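Local coordinates for divalent-cation tolerance protein CutA (Thermotoga maritima, PDB 1O5J) that forms a homotrimer of the CutA family and probably takes part in resistance to heavy metals, with copper binding inferred, at residues Glu98-Leu101 against Thr102-Asn106. Residues are numbered along the deposited sequence; the frame is centred on the assembly and turned at random.
Sequences ENVL and TEYMN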
loop_
_atom_site.group_PDB
_atom_site.type_symbol
_atom_site.label_atom_id
_atom_site.label_comp_id
_atom_site.label_asym_id
_atom_site.label_seq_id
_atom_site.Cartn_x
_atom_site.Cartn_y
_atom_site.Cartn_z
ATOM N N GLU A 98 -4.339 12.140 -0.745
ATOM C CA GLU A 98 -4.036 13.541 -0.798
ATOM C C GLU A 98 -4.480 14.179 -2.091
ATOM O O GLU A 98 -5.178 15.190 -2.066
ATOM C CB GLU A 98 -2.528 13.729 -0.621
ATOM C CG GLU A 98 -2.088 13.458 0.785
ATOM C CD GLU A 98 -2.698 14.447 1.748
ATOM O OE1 GLU A 98 -2.288 15.629 1.695
ATOM O OE2 GLU A 98 -3.602 14.057 2.531
ATOM N N ASN A 99 -4.082 13.604 -3.220
ATOM C CA ASN A 99 -4.461 14.137 -4.546
ATOM C C ASN A 99 -4.780 12.967 -5.451
ATOM O O ASN A 99 -4.449 11.817 -5.138
ATOM C CB ASN A 99 -3.340 14.960 -5.213
ATOM C CG ASN A 99 -3.000 16.220 -4.471
ATOM O OD1 ASN A 99 -3.777 17.198 -4.464
ATOM N ND2 ASN A 99 -1.819 16.229 -3.856
ATOM N N VAL A 100 -5.419 13.270 -6.563
ATOM C CA VAL A 100 -5.856 12.276 -7.515
ATOM C C VAL A 100 -5.912 12.930 -8.879
ATOM O O VAL A 100 -6.409 14.032 -9.010
ATOM C CB VAL A 100 -7.282 11.739 -7.175
ATOM C CG1 VAL A 100 -7.714 10.615 -8.165
ATOM C CG2 VAL A 100 -7.366 11.266 -5.709
ATOM N N LEU A 101 -5.412 12.239 -9.899
ATOM C CA LEU A 101 -5.588 12.677 -11.286
ATOM C C LEU A 101 -7.066 12.989 -11.586
ATOM O O LEU A 101 -7.952 12.157 -11.333
ATOM C CB LEU A 101 -5.125 11.574 -12.220
ATOM C CG LEU A 101 -5.141 11.906 -13.708
ATOM C CD1 LEU A 101 -4.035 12.908 -14.074
ATOM C CD2 LEU A 101 -4.974 10.618 -14.489
ATOM N N THR A 102 -7.310 14.160 -12.158
ATOM C CA THR A 102 -8.653 14.652 -12.403
ATOM C C THR A 102 -9.532 13.679 -13.168
ATOM O O THR A 102 -10.625 13.361 -12.714
ATOM C CB THR A 102 -8.568 15.946 -13.170
ATOM O OG1 THR A 102 -7.800 16.891 -12.410
ATOM C CG2 THR A 102 -9.987 16.580 -13.360
ATOM N N GLU A 103 -9.061 13.214 -14.323
ATOM C CA GLU A 103 -9.843 12.296 -15.158
ATOM C C GLU A 103 -10.207 11.029 -14.386
ATOM O O GLU A 103 -11.290 10.457 -14.566
ATOM C CB GLU A 103 -9.054 11.871 -16.405
ATOM C CG GLU A 103 -8.380 13.006 -17.161
ATOM C CD GLU A 103 -6.979 13.299 -16.633
ATOM O OE1 GLU A 103 -6.005 12.607 -17.056
ATOM O OE2 GLU A 103 -6.877 14.218 -15.782
ATOM N N TYR A 104 -9.278 10.569 -13.549
ATOM C CA TYR A 104 -9.469 9.360 -12.769
ATOM C C TYR A 104 -10.504 9.552 -11.667
ATOM O O TYR A 104 -11.331 8.696 -11.472
ATOM C CB TYR A 104 -8.168 8.901 -12.145
ATOM C CG TYR A 104 -8.307 7.575 -11.425
ATOM C CD1 TYR A 104 -8.603 6.409 -12.124
ATOM C CD2 TYR A 104 -8.200 7.505 -10.050
ATOM C CE1 TYR A 104 -8.746 5.206 -11.469
ATOM C CE2 TYR A 104 -8.318 6.295 -9.370
ATOM C CZ TYR A 104 -8.616 5.155 -10.083
ATOM O OH TYR A 104 -8.773 3.967 -9.398
HETATM N N MSE A 105 -10.438 10.665 -10.945
HETATM C CA MSE A 105 -11.442 10.995 -9.923
HETATM C C MSE A 105 -12.847 11.055 -10.541
HETATM O O MSE A 105 -13.810 10.657 -9.903
HETATM C CB MSE A 105 -11.095 12.334 -9.266
HETATM C CG MSE A 105 -12.033 12.762 -8.117
HETATM SE SE MSE A 105 -11.899 11.609 -6.484
HETATM C CE MSE A 105 -10.218 11.613 -6.207
ATOM N N ASN A 106 -12.953 11.556 -11.771
ATOM C CA ASN A 106 -14.232 11.668 -12.445
ATOM C C ASN A 106 -14.794 10.290 -12.735
ATOM O O ASN A 106 -15.985 10.039 -12.556
ATOM C CB ASN A 106 -14.099 12.483 -13.755
ATOM C CG ASN A 106 -13.817 13.940 -13.511
ATOM O OD1 ASN A 106 -14.050 14.434 -12.419
ATOM N ND2 ASN A 106 -13.329 14.657 -14.555
HETATM O O HOH W 1 -7.725 16.901 -9.107
#
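Val100, the last residue of strand 92-100, sends CG1 to the edge of the Tyr104 ring, lying in its plane 3.7 Å from Tyr104 CD2. Val100 CG1 stands anti to the backbone N (chi1 -177°), which directs it at the helix, and CB of Met105, a selenomethionine, comes within 3.9 Å of Val100 CG1. Met13 and, in this construct, His11 of the purification tag also pack on Val100 and Met105. Val100 O accepts a hydrogen bond from a water at 3.2 Å, and that water is linked weakly to Thr102 OG1. Here the strand that is outermost in its own chain's ferredoxin-like sheet, joined by an antiparallel strand of the second subunit, turns almost perpendicularly (86° between the short axes) into the C-terminal helix 102-112. Leu101 occupies the N-cap position, and Leu101 O accepts the Met105 N-H at 2.9 Å (N to O), nearly straight at 166°, as the first helical i to i+4 bond. The leucine side chain crosses the carboxylate end of Glu103; Leu101 CD2 lies 3.4 Å from Glu103 OE1. The Glu103 chain is bent at chi2, folding the carboxylate back over the leucine; OE1 also forms a salt bridge with Arg82 of the second subunit, whose Pro90 packs against Leu101 and Tyr104.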